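Local coordinates for protein alpha-galactosidase (Thermus thermophilus, PDB 6LCJ) that probably hydrolyses terminal alpha-galactosyl residues from galactosides and oligosaccharides, working as a thermostable hexameric glycosidase, at residues Asp205-Asp210 / Leu294-Asp299; Asp176-Val181 / Glu191-Asp196; Gly462-Arg467 / Asp474-Leu479. All blocks are in the same frame, centred on the assembly; numbering follows the deposited sequence.

Contact 1 of 3, residues Asp205-Asp210 / Leu294-Asp299; sequences DWEPND and LAWGYD
Trp296, in the last turn of the helix that ends here, reaches across with the six-membered part of its indole to meet Trp206, Glu207 and Pro208. Its CG lies anti to the carbonyl carbon (chi1 -84°), which swings the ring out toward the loop and makes CZ2 and CH2 the touching atoms. The carbonyl oxygen of Trp206 comes to the edge of the indole, close to its plane, 3.8 Å from Trp296 CH2. The carboxylate of Glu207 arrives obliquely, with OE2 4.0 Å from Trp296 CZ2, and its plane is steeply inclined to the ring, at 75°. Pro208 adds a looser apolar contact, CD to Trp296 CH2 at 4.4 Å. The polar atoms gathered at the indole have a common partner, because Lys292, one turn back in the same helix, bonds Trp206 O and forms a salt bridge with Glu207 OE2. Trp206 is the centre of an inverse gamma turn, closed by a weak bond from Glu207 N to Asp205 O. Met216 touches both Pro208 and Trp296, bridging the two sides from helix 216-224. Gly297 then leaves the helix with positive phi (114°) in a Schellman motif, where its N bonds Leu294 O at 2.9 Å. Tyr298, the next residue, turns its ring so that Trp296 CB lies at its edge, and its OH bonds Met216 O. The small interface joins the excursion between barrel strand 192-195 and helix 216-224 to the junction of helix 280-296 with barrel strand 298-303, an arrangement belonging to the TIM barrel of the Melibiase family.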
loop_
_atom_site.group_PDB
_atom_site.type_symbol
_atom_site.label_atom_id
_atom_site.label_comp_id
_atom_site.label_asym_id
_atom_site.label_seq_id
_atom_site.Cartn_x
_atom_site.Cartn_y
_atom_site.Cartn_z
ATOM N N ASP E 205 17.068 -34.559 23.133
ATOM C CA ASP E 205 18.118 -35.546 23.396
ATOM C C ASP E 205 18.632 -35.338 24.826
ATOM O O ASP E 205 19.732 -34.824 25.047
ATOM C CB ASP E 205 19.236 -35.418 22.355
ATOM C CG ASP E 205 20.193 -36.613 22.359
ATOM O OD1 ASP E 205 20.022 -37.526 23.202
ATOM O OD2 ASP E 205 21.124 -36.621 21.524
ATOM N N TRP E 206 17.812 -35.733 25.799
ATOM C CA TRP E 206 18.076 -35.517 27.221
ATOM C C TRP E 206 18.980 -36.628 27.757
ATOM O O TRP E 206 18.581 -37.513 28.519
ATOM C CB TRP E 206 16.760 -35.427 27.980
ATOM C CG TRP E 206 15.957 -34.302 27.441
ATOM C CD1 TRP E 206 14.890 -34.378 26.587
ATOM C CD2 TRP E 206 16.198 -32.908 27.663
ATOM N NE1 TRP E 206 14.437 -33.117 26.289
ATOM C CE2 TRP E 206 15.226 -32.195 26.937
ATOM C CE3 TRP E 206 17.143 -32.193 28.413
ATOM C CZ2 TRP E 206 15.169 -30.800 26.937
ATOM C CZ3 TRP E 206 17.089 -30.819 28.408
ATOM C CH2 TRP E 206 16.108 -30.132 27.681
ATOM N N GLU E 207 20.230 -36.554 27.318
ATOM C CA GLU E 207 21.309 -37.454 27.664
ATOM C C GLU E 207 22.557 -36.600 27.796
ATOM O O GLU E 207 22.685 -35.575 27.111
ATOM C CB GLU E 207 21.516 -38.542 26.593
ATOM C CG GLU E 207 20.425 -39.608 26.538
ATOM C CD GLU E 207 20.374 -40.456 27.797
ATOM O OE1 GLU E 207 21.450 -40.769 28.357
ATOM O OE2 GLU E 207 19.257 -40.812 28.231
ATOM N N PRO E 208 23.475 -36.973 28.682
ATOM C CA PRO E 208 24.609 -36.088 28.974
ATOM C C PRO E 208 25.531 -35.918 27.779
ATOM O O PRO E 208 25.883 -36.881 27.098
ATOM C CB PRO E 208 25.322 -36.787 30.138
ATOM C CG PRO E 208 24.703 -38.162 30.246
ATOM C CD PRO E 208 23.333 -38.056 29.669
ATOM N N ASN E 209 25.922 -34.675 27.529
ATOM C CA ASN E 209 26.900 -34.370 26.495
ATOM C C ASN E 209 28.309 -34.716 26.986
ATOM O O ASN E 209 28.510 -35.283 28.064
ATOM C CB ASN E 209 26.779 -32.906 26.049
ATOM C CG ASN E 209 27.006 -31.888 27.193
ATOM O OD1 ASN E 209 27.925 -32.022 28.009
ATOM N ND2 ASN E 209 26.176 -30.841 27.218
ATOM N N ASP E 210 29.308 -34.345 26.186
ATOM C CA ASP E 210 30.689 -34.742 26.431
ATOM C C ASP E 210 31.254 -34.166 27.719
ATOM O O ASP E 210 32.161 -34.764 28.307
ATOM C CB ASP E 210 31.557 -34.322 25.245
ATOM C CG ASP E 210 31.460 -35.299 24.095
ATOM O OD1 ASP E 210 30.917 -36.415 24.318
ATOM O OD2 ASP E 210 31.924 -34.959 22.982
ATOM N N LEU E 294 14.316 -39.523 37.960
ATOM C CA LEU E 294 14.186 -40.094 39.299
ATOM C C LEU E 294 15.105 -41.289 39.468
ATOM O O LEU E 294 15.780 -41.423 40.496
ATOM C CB LEU E 294 12.751 -40.518 39.580
ATOM C CG LEU E 294 11.624 -39.501 39.617
ATOM C CD1 LEU E 294 10.484 -40.052 40.430
ATOM C CD2 LEU E 294 12.089 -38.175 40.180
ATOM N N ALA E 295 15.151 -42.168 38.465
ATOM C CA ALA E 295 16.024 -43.332 38.553
ATOM C C ALA E 295 17.476 -42.911 38.650
ATOM O O ALA E 295 18.281 -43.587 39.296
ATOM C CB ALA E 295 15.815 -44.247 37.352
ATOM N N TRP E 296 17.820 -41.786 38.028
ATOM C CA TRP E 296 19.171 -41.255 38.097
ATOM C C TRP E 296 19.547 -40.761 39.487
ATOM O O TRP E 296 20.738 -40.590 39.756
ATOM C CB TRP E 296 19.315 -40.110 37.103
ATOM C CG TRP E 296 19.623 -40.557 35.729
ATOM C CD1 TRP E 296 20.033 -41.789 35.349
ATOM C CD2 TRP E 296 19.563 -39.758 34.535
ATOM N NE1 TRP E 296 20.227 -41.820 33.986
ATOM C CE2 TRP E 296 19.945 -40.584 33.465
ATOM C CE3 TRP E 296 19.220 -38.423 34.272
ATOM C CZ2 TRP E 296 19.997 -40.126 32.148
ATOM C CZ3 TRP E 296 19.270 -37.970 32.972
ATOM C CH2 TRP E 296 19.656 -38.824 31.919
ATOM N N GLY E 297 18.572 -40.497 40.359
ATOM C CA GLY E 297 18.851 -39.932 41.667
ATOM C C GLY E 297 18.319 -38.528 41.904
ATOM O O GLY E 297 18.372 -38.051 43.052
ATOM N N TYR E 298 17.797 -37.852 40.876
ATOM C CA TYR E 298 17.240 -36.513 41.045
ATOM C C TYR E 298 15.795 -36.596 41.508
ATOM O O TYR E 298 14.994 -37.310 40.901
ATOM C CB TYR E 298 17.322 -35.733 39.733
ATOM C CG TYR E 298 18.728 -35.630 39.209
ATOM C CD1 TYR E 298 19.293 -36.662 38.468
ATOM C CD2 TYR E 298 19.510 -34.517 39.483
ATOM C CE1 TYR E 298 20.582 -36.575 38.004
ATOM C CE2 TYR E 298 20.802 -34.423 39.010
ATOM C CZ TYR E 298 21.329 -35.454 38.281
ATOM O OH TYR E 298 22.609 -35.362 37.812
ATOM N N ASP E 299 15.450 -35.859 42.571
ATOM C CA ASP E 299 14.055 -35.755 43.006
ATOM C C ASP E 299 13.574 -34.303 43.105
ATOM O O ASP E 299 12.543 -34.035 43.727
ATOM C CB ASP E 299 13.854 -36.472 44.340
ATOM C CG ASP E 299 14.716 -35.893 45.448
ATOM O OD1 ASP E 299 15.718 -35.215 45.141
ATOM O OD2 ASP E 299 14.390 -36.129 46.632
#

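Contact 2 of 3, residues Asp176-Val181 / Glu191-Asp196; sequences DLLLRV and EVFQID
Leu178 and Ile195 form the tightest apolar contact between helix and strand, Leu178 CD1 lying 3.7 Å from Ile195 CG1 and a little farther from CG2, so that one methyl rests against both branches of the isoleucine. Beside this pair, the ring of Phe193 is inserted toward the helix backbone: its CZ comes within 3.7 Å of Leu178 O, approached obliquely, while Phe193 CE1 lies 4.4 Å from Leu178 CB. One helical turn on, Val181 CG1 meets the rim of the same ring near its plane, 4.2 Å from Phe193 CE2, the two side chains running roughly at right angles. The ring reaches this place because Phe193 CG stands anti to the backbone N (chi1 -173°), extending the side chain outward from the strand to the helix.

A second shell packs these groups. Trp163, on the neighbouring strand 161-164, stacks on the Phe193 ring and also touches Val181, while Ile223 of helix 216-224 adds another contact to Phe193. Ile173 touches both Leu178 and Ile195, and Leu219 packs on Ile195 as well. On the strand, Gln194 alternates with Phe193 and Ile195 and has a different neighbourhood: its NE2 donates to Asp196 OD2 at 2.9 Å, nearly straight at 164° and in the amide plane, on the anti side of the carboxylate and somewhat tilted out of its plane. Lys302 makes a salt bridge to that same OD2, so the oxygen is held by two donors.

The segment axes run close to antiparallel, at 162° and 10.9 Å apart. This is the return half of a beta-alpha-beta crossover, in which helix 175-185 links parallel strands 161-164 and 192-195 and lies against the outside of the TIM barrel.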
loop_
_atom_site.group_PDB
_atom_site.type_symbol
_atom_site.label_atom_id
_atom_site.label_comp_id
_atom_site.label_asym_id
_atom_site.label_seq_id
_atom_site.Cartn_x
_atom_site.Cartn_y
_atom_site.Cartn_z
ATOM N N ASP E 176 33.164 -31.703 35.941
ATOM C CA ASP E 176 34.276 -31.316 36.810
ATOM C C ASP E 176 33.987 -30.009 37.544
ATOM O O ASP E 176 34.140 -29.924 38.770
ATOM C CB ASP E 176 35.565 -31.190 35.989
ATOM C CG ASP E 176 36.298 -32.532 35.812
ATOM O OD1 ASP E 176 35.837 -33.577 36.351
ATOM O OD2 ASP E 176 37.342 -32.535 35.116
ATOM N N LEU E 177 33.563 -28.979 36.804
ATOM C CA LEU E 177 33.312 -27.670 37.391
ATOM C C LEU E 177 32.244 -27.734 38.478
ATOM O O LEU E 177 32.391 -27.106 39.536
ATOM C CB LEU E 177 32.905 -26.697 36.287
ATOM C CG LEU E 177 32.081 -25.453 36.620
ATOM C CD1 LEU E 177 32.939 -24.444 37.327
ATOM C CD2 LEU E 177 31.555 -24.868 35.339
ATOM N N LEU E 178 31.168 -28.500 38.247
ATOM C CA LEU E 178 30.098 -28.568 39.236
ATOM C C LEU E 178 30.492 -29.400 40.449
ATOM O O LEU E 178 29.952 -29.186 41.544
ATOM C CB LEU E 178 28.814 -29.117 38.602
ATOM C CG LEU E 178 28.153 -28.204 37.549
ATOM C CD1 LEU E 178 26.878 -28.818 36.975
ATOM C CD2 LEU E 178 27.865 -26.805 38.107
ATOM N N LEU E 179 31.420 -30.349 40.288
ATOM C CA LEU E 179 31.912 -31.087 41.449
ATOM C C LEU E 179 32.721 -30.182 42.372
ATOM O O LEU E 179 32.630 -30.296 43.596
ATOM C CB LEU E 179 32.731 -32.300 41.004
ATOM C CG LEU E 179 31.884 -33.509 40.575
ATOM C CD1 LEU E 179 32.718 -34.580 39.907
ATOM C CD2 LEU E 179 31.108 -34.084 41.746
ATOM N N ARG E 180 33.489 -29.248 41.815
ATOM C CA ARG E 180 34.199 -28.310 42.677
ATOM C C ARG E 180 33.234 -27.344 43.344
ATOM O O ARG E 180 33.364 -27.043 44.537
ATOM C CB ARG E 180 35.256 -27.553 41.875
ATOM C CG ARG E 180 36.315 -28.473 41.286
ATOM C CD ARG E 180 37.538 -27.717 40.833
ATOM N NE ARG E 180 37.232 -26.888 39.681
ATOM C CZ ARG E 180 37.007 -27.364 38.457
ATOM N NH1 ARG E 180 37.063 -28.674 38.226
ATOM N NH2 ARG E 180 36.723 -26.527 37.463
ATOM N N VAL E 181 32.262 -26.843 42.585
ATOM C CA VAL E 181 31.284 -25.927 43.153
ATOM C C VAL E 181 30.474 -26.631 44.230
ATOM O O VAL E 181 30.171 -26.047 45.280
ATOM C CB VAL E 181 30.400 -25.350 42.029
ATOM C CG1 VAL E 181 29.236 -24.584 42.590
ATOM C CG2 VAL E 181 31.239 -24.460 41.125
ATOM N N GLU E 191 19.536 -27.123 50.577
ATOM C CA GLU E 191 18.914 -28.440 50.573
ATOM C C GLU E 191 18.918 -29.116 49.211
ATOM O O GLU E 191 18.752 -30.336 49.157
ATOM C CB GLU E 191 17.467 -28.351 51.077
ATOM C CG GLU E 191 17.256 -27.182 52.025
ATOM C CD GLU E 191 15.889 -27.170 52.658
ATOM O OE1 GLU E 191 15.065 -26.295 52.306
ATOM O OE2 GLU E 191 15.637 -28.033 53.521
ATOM N N VAL E 192 19.103 -28.368 48.122
ATOM C CA VAL E 192 19.064 -28.893 46.761
ATOM C C VAL E 192 20.226 -28.288 45.983
ATOM O O VAL E 192 20.478 -27.083 46.068
ATOM C CB VAL E 192 17.729 -28.565 46.052
ATOM C CG1 VAL E 192 17.640 -29.268 44.700
ATOM C CG2 VAL E 192 16.532 -28.911 46.915
ATOM N N PHE E 193 20.931 -29.123 45.219
ATOM C CA PHE E 193 21.947 -28.681 44.272
ATOM C C PHE E 193 21.412 -29.005 42.880
ATOM O O PHE E 193 21.325 -30.181 42.509
ATOM C CB PHE E 193 23.271 -29.383 44.538
ATOM C CG PHE E 193 24.410 -28.864 43.715
ATOM C CD1 PHE E 193 24.616 -29.320 42.425
ATOM C CD2 PHE E 193 25.286 -27.920 44.234
ATOM C CE1 PHE E 193 25.678 -28.846 41.664
ATOM C CE2 PHE E 193 26.356 -27.441 43.475
ATOM C CZ PHE E 193 26.552 -27.913 42.183
ATOM N N GLN E 194 21.041 -27.974 42.114
ATOM C CA GLN E 194 20.263 -28.166 40.894
ATOM C C GLN E 194 21.086 -27.820 39.661
ATOM O O GLN E 194 21.549 -26.688 39.523
ATOM C CB GLN E 194 18.981 -27.341 40.924
ATOM C CG GLN E 194 18.030 -27.651 39.757
ATOM C CD GLN E 194 17.731 -26.410 38.943
ATOM O OE1 GLN E 194 17.247 -25.404 39.485
ATOM N NE2 GLN E 194 18.039 -26.455 37.645
ATOM N N ILE E 195 21.260 -28.803 38.774
ATOM C CA ILE E 195 21.943 -28.630 37.492
ATOM C C ILE E 195 20.937 -28.109 36.471
ATOM O O ILE E 195 19.885 -28.721 36.258
ATOM C CB ILE E 195 22.565 -29.950 37.014
ATOM C CG1 ILE E 195 23.636 -30.399 37.984
ATOM C CG2 ILE E 195 23.185 -29.808 35.638
ATOM C CD1 ILE E 195 23.622 -31.855 38.164
ATOM N N ASP E 196 21.265 -26.997 35.826
ATOM C CA ASP E 196 20.321 -26.376 34.925
ATOM C C ASP E 196 20.681 -26.695 33.470
ATOM O O ASP E 196 21.314 -27.718 33.172
ATOM C CB ASP E 196 20.278 -24.866 35.187
ATOM C CG ASP E 196 18.925 -24.254 34.846
ATOM O OD1 ASP E 196 18.783 -23.711 33.712
ATOM O OD2 ASP E 196 18.020 -24.285 35.719
#

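Contact 3 of 3, residues Gly462-Arg467 / Asp474-Leu479; sequences GPYRFR and DYAPLL
The carbonyl oxygen of Tyr464 accepts the shortest polar bond here, from Tyr475 N at 2.7 Å; the donor lies in the carbonyl plane and the N-H points at the oxygen at 159°. The same oxygen takes a CA-H contact from Asp474 and meets the edge of the Tyr475 ring, with CD1 3.4 Å away. Next to this bond, Arg465 and Asp474 form an antiparallel non-hydrogen-bonded pair. Their opposite charges do not meet, and Arg465 NE makes its salt bridge with Glu472. Asp474 OD1 instead accepts from Ala476 N at 3.2 Å, from above the carboxylate plane, closing an Asx turn where the strand ends. Arg465 belongs to the middle strand and Asp474 to an outer strand of the C-terminal three-stranded antiparallel sheet, and that last strand passes through the turn into the 3-10 segment 476-478. The terminal residue Leu479 follows and lays CD1 over one face of the Tyr464 ring, while Pro463 CB lies over the opposite face, toward its rim. The ring is also fixed at its far end, where OH bonds His389, and Tyr464 CB packs against Ala476 CB at 4.0 Å. Replacing this tyrosine by an alanine would probably leave Leu479 without the ring under its methyl, and His389 without its hydroxyl partner. Phe466, with CG anti to the carbonyl carbon (chi1 -59°), brings CD1 to within 3.5 Å of Tyr475 CE1. The two ring planes stand 79° apart in an oblique arrangement, and helix 380-388 packs on both through Leu388, while Tyr475 OH bonds Leu420 O.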
loop_
_atom_site.group_PDB
_atom_site.type_symbol
_atom_site.label_atom_id
_atom_site.label_comp_id
_atom_site.label_asym_id
_atom_site.label_seq_id
_atom_site.Cartn_x
_atom_site.Cartn_y
_atom_site.Cartn_z
ATOM N N GLY E 462 1.121 -2.697 51.840
ATOM C CA GLY E 462 0.346 -2.236 50.717
ATOM C C GLY E 462 0.764 -2.995 49.481
ATOM O O GLY E 462 1.605 -3.898 49.541
ATOM N N PRO E 463 0.191 -2.640 48.332
ATOM C CA PRO E 463 0.536 -3.350 47.084
ATOM C C PRO E 463 2.030 -3.386 46.769
ATOM O O PRO E 463 2.507 -4.367 46.186
ATOM C CB PRO E 463 -0.247 -2.567 46.021
ATOM C CG PRO E 463 -1.407 -1.968 46.782
ATOM C CD PRO E 463 -0.879 -1.644 48.143
ATOM N N TYR E 464 2.789 -2.353 47.141
ATOM C CA TYR E 464 4.205 -2.290 46.803
ATOM C C TYR E 464 5.070 -1.986 48.017
ATOM O O TYR E 464 6.245 -1.637 47.867
ATOM C CB TYR E 464 4.435 -1.259 45.697
ATOM C CG TYR E 464 3.478 -1.484 44.561
ATOM C CD1 TYR E 464 3.535 -2.659 43.808
ATOM C CD2 TYR E 464 2.481 -0.565 44.272
ATOM C CE1 TYR E 464 2.643 -2.896 42.776
ATOM C CE2 TYR E 464 1.585 -0.786 43.238
ATOM C CZ TYR E 464 1.663 -1.956 42.494
ATOM O OH TYR E 464 0.767 -2.180 41.464
ATOM N N ARG E 465 4.522 -2.130 49.216
ATOM C CA ARG E 465 5.245 -1.827 50.440
ATOM C C ARG E 465 5.236 -3.055 51.329
ATOM O O ARG E 465 4.170 -3.565 51.682
ATOM C CB ARG E 465 4.631 -0.628 51.157
ATOM C CG ARG E 465 4.203 0.507 50.227
ATOM C CD ARG E 465 4.402 1.878 50.878
ATOM N NE ARG E 465 4.377 1.816 52.341
ATOM C CZ ARG E 465 3.276 1.668 53.076
ATOM N NH1 ARG E 465 2.088 1.559 52.481
ATOM N NH2 ARG E 465 3.365 1.613 54.404
ATOM N N PHE E 466 6.417 -3.529 51.679
ATOM C CA PHE E 466 6.556 -4.627 52.612
ATOM C C PHE E 466 7.363 -4.151 53.805
ATOM O O PHE E 466 8.092 -3.156 53.736
ATOM C CB PHE E 466 7.231 -5.834 51.958
ATOM C CG PHE E 466 6.491 -6.360 50.763
ATOM C CD1 PHE E 466 6.449 -5.636 49.580
ATOM C CD2 PHE E 466 5.835 -7.573 50.823
ATOM C CE1 PHE E 466 5.756 -6.103 48.490
ATOM C CE2 PHE E 466 5.152 -8.052 49.727
ATOM C CZ PHE E 466 5.107 -7.314 48.560
ATOM N N ARG E 467 7.197 -4.853 54.910
ATOM C CA ARG E 467 8.054 -4.685 56.069
ATOM C C ARG E 467 8.801 -5.994 56.239
ATOM O O ARG E 467 8.198 -7.016 56.579
ATOM C CB ARG E 467 7.258 -4.316 57.317
ATOM C CG ARG E 467 8.055 -3.441 58.272
ATOM C CD ARG E 467 7.165 -2.617 59.193
ATOM N NE ARG E 467 6.874 -3.313 60.448
ATOM C CZ ARG E 467 7.777 -3.565 61.396
ATOM N NH1 ARG E 467 9.042 -3.183 61.242
ATOM N NH2 ARG E 467 7.413 -4.199 62.506
ATOM N N ASP E 474 10.077 -0.387 49.718
ATOM C CA ASP E 474 9.119 0.255 48.822
ATOM C C ASP E 474 9.463 -0.113 47.381
ATOM O O ASP E 474 10.593 0.100 46.933
ATOM C CB ASP E 474 9.141 1.773 49.020
ATOM C CG ASP E 474 8.018 2.489 48.277
ATOM O OD1 ASP E 474 7.122 1.814 47.731
ATOM O OD2 ASP E 474 8.026 3.744 48.249
ATOM N N TYR E 475 8.488 -0.664 46.658
ATOM C CA TYR E 475 8.693 -1.080 45.277
ATOM C C TYR E 475 8.022 -0.168 44.260
ATOM O O TYR E 475 8.328 -0.283 43.067
ATOM C CB TYR E 475 8.167 -2.508 45.048
ATOM C CG TYR E 475 8.931 -3.618 45.733
ATOM C CD1 TYR E 475 8.653 -3.956 47.052
ATOM C CD2 TYR E 475 9.895 -4.362 45.049
ATOM C CE1 TYR E 475 9.325 -4.970 47.686
ATOM C CE2 TYR E 475 10.573 -5.391 45.676
ATOM C CZ TYR E 475 10.278 -5.692 47.003
ATOM O OH TYR E 475 10.933 -6.704 47.666
ATOM N N ALA E 476 7.113 0.710 44.687
ATOM C CA ALA E 476 6.330 1.493 43.730
ATOM C C ALA E 476 7.168 2.264 42.707
ATOM O O ALA E 476 6.756 2.304 41.532
ATOM C CB ALA E 476 5.389 2.443 44.485
ATOM N N PRO E 477 8.316 2.881 43.056
ATOM C CA PRO E 477 9.121 3.565 42.025
ATOM C C PRO E 477 9.407 2.757 40.760
ATOM O O PRO E 477 9.400 3.343 39.671
ATOM C CB PRO E 477 10.414 3.896 42.783
ATOM C CG PRO E 477 9.958 4.145 44.169
ATOM C CD PRO E 477 8.816 3.191 44.413
ATOM N N LEU E 478 9.660 1.441 40.858
ATOM C CA LEU E 478 10.039 0.659 39.679
ATOM C C LEU E 478 8.899 0.469 38.685
ATOM O O LEU E 478 9.156 0.075 37.541
ATOM C CB LEU E 478 10.570 -0.720 40.078
ATOM C CG LEU E 478 9.632 -1.821 40.594
ATOM C CD1 LEU E 478 9.282 -2.843 39.523
ATOM C CD2 LEU E 478 10.297 -2.522 41.761
ATOM N N LEU E 479 7.656 0.721 39.089
ATOM C CA LEU E 479 6.506 0.553 38.193
ATOM C C LEU E 479 6.431 1.629 37.102
ATOM O O LEU E 479 6.428 1.321 35.906
ATOM C CB LEU E 479 5.211 0.546 39.005
ATOM C CG LEU E 479 4.988 -0.764 39.762
ATOM C CD1 LEU E 479 3.521 -0.922 40.071
ATOM C CD2 LEU E 479 5.510 -1.973 38.965
#

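Overall arrangement
Along the chain the three contacts follow one another in series, none nesting in or crossing another. Contact 2 comes first, closing the short connection between helix 175-185 and strand 192-195. Contact 1 opens at strand 205-206 and the loop after it, closes a longer excursion of 83 residues and returns at helix 280-296 and strand 298-303. The two reach the same parallel barrel sheet, with centres 14 Å apart, and touch where Tyr298 OH lies 3.7 Å from Ile195 CD1. Contact 3 closes the hairpin of strands 465-468 and 471-474 at its open end and brings the C-terminal residues back beside the chain leading into it; its centre lies about 41 Å from contact 1's and 34 Å from contact 2's.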